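Local coordinates for protein VP2 (Primate bocaparvovirus 1, PDB 7L0Y) that self-assembles as the coat protein of human bocavirus 1, sixty copies forming a T=1 icosahedral capsid about 26 nm across, at residues Gln104-Asn109 and Gln451-Ile456; Pro389-Asn394 and Thr503-Cys508. All coordinates share one frame; numbering follows the deposited sequence.

Both contacts are buried, but they belong to different parts of the subunit and share no strand. Contact 1 is sheet core: two long strands of the jelly roll, far apart in sequence, are joined by regular backbone pairing, with the polar Y108-N109-Q451 group closing one end; only Q104, K106 and E455 are partly exposed. Contact 2 brings a turn in the long insertion between strands 215-232 and 424-429 against the C-terminal region. There the two cross-segment hydrogen bonds are weak, and side-chain packing does most of the joining. The residues that meet are all buried, and T503-S504 lies beyond the joint. The centres of contacts 1 and 2 are about 26 Å apart.

Contact 1 (Gln104-Asn109 and Gln451-Ile456); sequences QVKIYN and QVSCEI
The Y108 side chain, with CG held between its backbone N and carbonyl carbon (chi1 61°), swings its ring across the strand pair and under Q451, so that Q451 CB sits over one ring face, a CH-pi contact 3.9 Å from the centroid of Y108 and offset toward the rim. The CG of Q451 lies beside its own backbone N (chi1 -61°) and the chain then runs out extended, which carries the amide and OE1 toward N109; this amide stands almost perpendicular to the Y108 ring. N109 ND2 donates to Q451 OE1 at 3.1 Å, coming from above the carbonyl plane rather than onto a lone pair. N109 ND2 also bonds G18 O, and Y108 OH makes a weak bond to G19 O, tying this end to the N-terminal stretch.

The strands are the antiparallel neighbours betaI and betaD of the parvovirus jelly roll: strand 446-462 lies between 30-42 and 95-118, and 215-232 follows on the far side of 95-118, the BIDG order. Three hydrogen-bonded pairs join them, Q104 with E455, K106 with S453 and Y108 with Q451; S453 N reaches K106 O at 2.9 Å. On the opposite face from Y108, I107 CG1 lies beside V452 CG1, and V105 CG2 approaches C454 SG at 4.3 Å. Near the other end Q104 and E455 run side by side, amide and carboxylate planes nearly parallel, their OE1 atoms 4.1 Å apart.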
loop_
_atom_site.group_PDB
_atom_site.type_symbol
_atom_site.label_atom_id
_atom_site.label_comp_id
_atom_site.label_asym_id
_atom_site.label_seq_id
_atom_site.Cartn_x
_atom_site.Cartn_y
_atom_site.Cartn_z
ATOM N N GLN A 104 -65.691 -32.314 -49.397
ATOM C CA GLN A 104 -64.749 -33.383 -49.103
ATOM C C GLN A 104 -65.397 -34.697 -49.495
ATOM O O GLN A 104 -66.485 -35.015 -49.014
ATOM C CB GLN A 104 -64.380 -33.368 -47.624
ATOM C CG GLN A 104 -63.255 -34.265 -47.225
ATOM C CD GLN A 104 -62.879 -34.053 -45.778
ATOM O OE1 GLN A 104 -63.415 -33.166 -45.117
ATOM N NE2 GLN A 104 -61.963 -34.866 -45.273
ATOM N N VAL A 105 -64.744 -35.454 -50.368
ATOM C CA VAL A 105 -65.244 -36.748 -50.809
ATOM C C VAL A 105 -64.229 -37.813 -50.437
ATOM O O VAL A 105 -63.043 -37.680 -50.747
ATOM C CB VAL A 105 -65.524 -36.770 -52.320
ATOM C CG1 VAL A 105 -65.911 -38.158 -52.748
ATOM C CG2 VAL A 105 -66.627 -35.808 -52.659
ATOM N N LYS A 106 -64.693 -38.862 -49.771
ATOM C CA LYS A 106 -63.884 -40.033 -49.481
ATOM C C LYS A 106 -64.470 -41.236 -50.199
ATOM O O LYS A 106 -65.686 -41.415 -50.223
ATOM C CB LYS A 106 -63.819 -40.313 -47.985
ATOM C CG LYS A 106 -63.112 -39.263 -47.185
ATOM C CD LYS A 106 -63.165 -39.602 -45.717
ATOM C CE LYS A 106 -62.432 -38.584 -44.874
ATOM N NZ LYS A 106 -62.544 -38.912 -43.430
ATOM N N ILE A 107 -63.601 -42.049 -50.785
ATOM C CA ILE A 107 -63.963 -43.356 -51.313
ATOM C C ILE A 107 -63.182 -44.385 -50.520
ATOM O O ILE A 107 -61.951 -44.327 -50.473
ATOM C CB ILE A 107 -63.664 -43.466 -52.816
ATOM C CG1 ILE A 107 -64.498 -42.450 -53.585
ATOM C CG2 ILE A 107 -63.972 -44.849 -53.313
ATOM C CD1 ILE A 107 -64.087 -42.266 -55.001
ATOM N N TYR A 108 -63.885 -45.313 -49.887
ATOM C CA TYR A 108 -63.242 -46.177 -48.909
ATOM C C TYR A 108 -64.047 -47.457 -48.761
ATOM O O TYR A 108 -65.106 -47.621 -49.366
ATOM C CB TYR A 108 -63.078 -45.435 -47.584
ATOM C CG TYR A 108 -64.370 -44.992 -46.974
ATOM C CD1 TYR A 108 -64.970 -45.728 -45.980
ATOM C CD2 TYR A 108 -65.014 -43.858 -47.433
ATOM C CE1 TYR A 108 -66.140 -45.330 -45.435
ATOM C CE2 TYR A 108 -66.192 -43.462 -46.908
ATOM C CZ TYR A 108 -66.755 -44.198 -45.904
ATOM O OH TYR A 108 -67.941 -43.798 -45.354
ATOM N N ASN A 109 -63.524 -48.362 -47.937
ATOM C CA ASN A 109 -64.101 -49.688 -47.713
ATOM C C ASN A 109 -64.406 -50.393 -49.024
ATOM O O ASN A 109 -65.496 -50.919 -49.235
ATOM C CB ASN A 109 -65.343 -49.608 -46.835
ATOM C CG ASN A 109 -65.008 -49.297 -45.410
ATOM O OD1 ASN A 109 -63.893 -49.534 -44.969
ATOM N ND2 ASN A 109 -65.964 -48.763 -44.678
ATOM N N GLN A 451 -67.839 -47.577 -50.273
ATOM C CA GLN A 451 -68.567 -46.470 -49.678
ATOM C C GLN A 451 -67.969 -45.165 -50.172
ATOM O O GLN A 451 -66.750 -45.004 -50.186
ATOM C CB GLN A 451 -68.531 -46.544 -48.149
ATOM C CG GLN A 451 -69.172 -47.801 -47.600
ATOM C CD GLN A 451 -69.211 -47.865 -46.084
ATOM O OE1 GLN A 451 -68.511 -47.135 -45.393
ATOM N NE2 GLN A 451 -70.017 -48.777 -45.562
ATOM N N VAL A 452 -68.827 -44.258 -50.619
ATOM C CA VAL A 452 -68.470 -42.863 -50.837
ATOM C C VAL A 452 -69.133 -42.034 -49.761
ATOM O O VAL A 452 -70.322 -42.198 -49.489
ATOM C CB VAL A 452 -68.875 -42.357 -52.232
ATOM C CG1 VAL A 452 -67.907 -42.830 -53.221
ATOM C CG2 VAL A 452 -70.240 -42.886 -52.599
ATOM N N SER A 453 -68.364 -41.150 -49.153
ATOM C CA SER A 453 -68.893 -40.153 -48.248
ATOM C C SER A 453 -68.612 -38.781 -48.831
ATOM O O SER A 453 -67.476 -38.480 -49.198
ATOM C CB SER A 453 -68.289 -40.290 -46.855
ATOM O OG SER A 453 -66.906 -40.021 -46.865
ATOM N N CYS A 454 -69.652 -37.969 -48.941
ATOM C CA CYS A 454 -69.542 -36.575 -49.336
ATOM C C CYS A 454 -69.822 -35.723 -48.113
ATOM O O CYS A 454 -70.730 -36.027 -47.337
ATOM C CB CYS A 454 -70.522 -36.248 -50.462
ATOM S SG CYS A 454 -70.429 -34.570 -51.107
ATOM N N GLU A 455 -69.031 -34.681 -47.919
ATOM C CA GLU A 455 -69.250 -33.753 -46.824
ATOM C C GLU A 455 -69.073 -32.334 -47.332
ATOM O O GLU A 455 -67.988 -31.968 -47.786
ATOM C CB GLU A 455 -68.296 -34.049 -45.676
ATOM C CG GLU A 455 -68.493 -33.187 -44.465
ATOM C CD GLU A 455 -67.617 -33.627 -43.322
ATOM O OE1 GLU A 455 -66.899 -34.632 -43.491
ATOM O OE2 GLU A 455 -67.629 -32.968 -42.262
ATOM N N ILE A 456 -70.131 -31.539 -47.256
ATOM C CA ILE A 456 -70.112 -30.173 -47.756
ATOM C C ILE A 456 -70.338 -29.227 -46.593
ATOM O O ILE A 456 -71.256 -29.428 -45.794
ATOM C CB ILE A 456 -71.166 -29.932 -48.847
ATOM C CG1 ILE A 456 -70.880 -30.789 -50.067
ATOM C CG2 ILE A 456 -71.162 -28.492 -49.275
ATOM C CD1 ILE A 456 -71.925 -30.676 -51.105
#

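Contact 2 (Pro389-Asn394 and Thr503-Cys508); sequences PITREN and TSYDQC
T391 and C508 meet where a type I beta turn, T391 to N394 in the long G-H insertion of the jelly roll, packs on an irregular C-terminal segment whose residues 505-508 have helical backbone angles but not a helix's regular hydrogen bonding. On the packed side T391, E393, Y505 and C508 are all buried, and W336 lies against the first three. T391 CB faces C508 CB (3.6 Å), and with CG2 beside the backbone N the T391 methyl reaches the Y505 ring obliquely, near CE1. E393, bent at chi2 (79°), folds its carboxylate back over the C508 side chain.

Polar links across the contact are slighter. Y505 OH gives a weak hydrogen bond to P389 O (2.9 Å), which lies near the ring plane at its edge; R392 N makes another weak one to C508 O. The R392 side chain leads off to a salt bridge with D156 and packs on W468 of a neighbouring subunit, while E393 O accepts from R247 of another.

The loose side is T503-S504, more open to solvent and without contact to the turn. Here Q507 OE1 takes two amides: T503 N nearly along the C=O axis, S504 N at 3.2 Å from well above the carbonyl plane.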
loop_
_atom_site.group_PDB
_atom_site.type_symbol
_atom_site.label_atom_id
_atom_site.label_comp_id
_atom_site.label_asym_id
_atom_site.label_seq_id
_atom_site.Cartn_x
_atom_site.Cartn_y
_atom_site.Cartn_z
ATOM N N PRO A 389 -86.712 -20.408 -59.106
ATOM C CA PRO A 389 -86.712 -20.982 -57.756
ATOM C C PRO A 389 -86.318 -22.445 -57.808
ATOM O O PRO A 389 -86.978 -23.256 -58.452
ATOM C CB PRO A 389 -88.163 -20.806 -57.301
ATOM C CG PRO A 389 -88.711 -19.750 -58.196
ATOM C CD PRO A 389 -88.058 -19.981 -59.509
ATOM N N ILE A 390 -85.302 -22.793 -57.078
ATOM C CA ILE A 390 -84.782 -24.148 -57.149
ATOM C C ILE A 390 -85.351 -24.965 -56.008
ATOM O O ILE A 390 -85.495 -24.488 -54.880
ATOM C CB ILE A 390 -83.240 -24.167 -57.165
ATOM C CG1 ILE A 390 -82.643 -23.432 -55.965
ATOM C CG2 ILE A 390 -82.727 -23.614 -58.465
ATOM C CD1 ILE A 390 -82.121 -24.327 -54.897
ATOM N N THR A 391 -85.718 -26.195 -56.323
ATOM C CA THR A 391 -86.189 -27.149 -55.343
ATOM C C THR A 391 -85.042 -28.050 -54.920
ATOM O O THR A 391 -83.910 -27.933 -55.383
ATOM C CB THR A 391 -87.342 -27.982 -55.900
ATOM O OG1 THR A 391 -86.900 -28.700 -57.055
ATOM C CG2 THR A 391 -88.498 -27.100 -56.282
ATOM N N ARG A 392 -85.361 -28.972 -54.023
ATOM C CA ARG A 392 -84.386 -29.949 -53.571
ATOM C C ARG A 392 -84.025 -30.921 -54.690
ATOM O O ARG A 392 -82.985 -31.586 -54.641
ATOM C CB ARG A 392 -84.965 -30.654 -52.352
ATOM C CG ARG A 392 -84.132 -31.705 -51.741
ATOM C CD ARG A 392 -84.826 -32.263 -50.530
ATOM N NE ARG A 392 -84.161 -33.464 -50.069
ATOM C CZ ARG A 392 -84.494 -34.680 -50.473
ATOM N NH1 ARG A 392 -85.494 -34.844 -51.317
ATOM N NH2 ARG A 392 -83.841 -35.728 -50.018
ATOM N N GLU A 393 -84.857 -30.995 -55.723
ATOM C CA GLU A 393 -84.617 -31.915 -56.825
ATOM C C GLU A 393 -83.914 -31.264 -58.005
ATOM O O GLU A 393 -83.767 -31.904 -59.047
ATOM C CB GLU A 393 -85.938 -32.543 -57.259
ATOM C CG GLU A 393 -86.478 -33.505 -56.227
ATOM C CD GLU A 393 -87.155 -32.799 -55.074
ATOM O OE1 GLU A 393 -87.218 -31.552 -55.110
ATOM O OE2 GLU A 393 -87.589 -33.479 -54.119
ATOM N N ASN A 394 -83.496 -30.014 -57.876
ATOM C CA ASN A 394 -82.799 -29.348 -58.959
ATOM C C ASN A 394 -81.309 -29.679 -58.934
ATOM O O ASN A 394 -80.747 -29.997 -57.883
ATOM C CB ASN A 394 -82.996 -27.841 -58.859
ATOM C CG ASN A 394 -84.406 -27.428 -59.157
ATOM O OD1 ASN A 394 -85.081 -26.863 -58.323
ATOM N ND2 ASN A 394 -84.842 -27.661 -60.368
ATOM N N THR A 503 -95.505 -35.312 -55.277
ATOM C CA THR A 503 -96.291 -35.294 -56.503
ATOM C C THR A 503 -96.477 -33.879 -57.034
ATOM O O THR A 503 -96.951 -33.694 -58.158
ATOM C CB THR A 503 -97.643 -35.964 -56.276
ATOM O OG1 THR A 503 -98.333 -35.314 -55.204
ATOM C CG2 THR A 503 -97.452 -37.415 -55.936
ATOM N N SER A 504 -96.106 -32.872 -56.258
ATOM C CA SER A 504 -96.287 -31.497 -56.683
ATOM C C SER A 504 -95.000 -30.715 -56.495
ATOM O O SER A 504 -94.064 -31.155 -55.826
ATOM C CB SER A 504 -97.423 -30.803 -55.922
ATOM O OG SER A 504 -97.107 -30.621 -54.559
ATOM N N TYR A 505 -94.982 -29.536 -57.108
ATOM C CA TYR A 505 -93.800 -28.689 -57.081
ATOM C C TYR A 505 -93.572 -28.098 -55.698
ATOM O O TYR A 505 -92.428 -27.905 -55.277
ATOM C CB TYR A 505 -93.953 -27.595 -58.134
ATOM C CG TYR A 505 -92.856 -26.576 -58.162
ATOM C CD1 TYR A 505 -91.619 -26.883 -58.687
ATOM C CD2 TYR A 505 -93.068 -25.298 -57.693
ATOM C CE1 TYR A 505 -90.624 -25.956 -58.727
ATOM C CE2 TYR A 505 -92.079 -24.363 -57.729
ATOM C CZ TYR A 505 -90.856 -24.695 -58.247
ATOM O OH TYR A 505 -89.854 -23.756 -58.285
ATOM N N ASP A 506 -94.651 -27.812 -54.971
ATOM C CA ASP A 506 -94.502 -27.232 -53.644
ATOM C C ASP A 506 -94.033 -28.259 -52.628
ATOM O O ASP A 506 -93.379 -27.900 -51.644
ATOM C CB ASP A 506 -95.814 -26.598 -53.195
ATOM C CG ASP A 506 -96.109 -25.303 -53.918
ATOM O OD1 ASP A 506 -95.174 -24.730 -54.512
ATOM O OD2 ASP A 506 -97.273 -24.854 -53.894
ATOM N N GLN A 507 -94.352 -29.533 -52.842
ATOM C CA GLN A 507 -93.835 -30.567 -51.957
ATOM C C GLN A 507 -92.331 -30.707 -52.101
ATOM O O GLN A 507 -91.662 -31.212 -51.194
ATOM C CB GLN A 507 -94.529 -31.890 -52.242
ATOM C CG GLN A 507 -95.992 -31.864 -51.921
ATOM C CD GLN A 507 -96.691 -33.126 -52.328
ATOM O OE1 GLN A 507 -96.211 -33.867 -53.176
ATOM N NE2 GLN A 507 -97.848 -33.365 -51.748
ATOM N N CYS A 508 -91.781 -30.262 -53.226
ATOM C CA CYS A 508 -90.342 -30.199 -53.392
ATOM C C CYS A 508 -89.722 -29.018 -52.668
ATOM O O CYS A 508 -88.493 -28.928 -52.612
ATOM C CB CYS A 508 -90.001 -30.146 -54.873
ATOM S SG CYS A 508 -90.438 -31.629 -55.779
#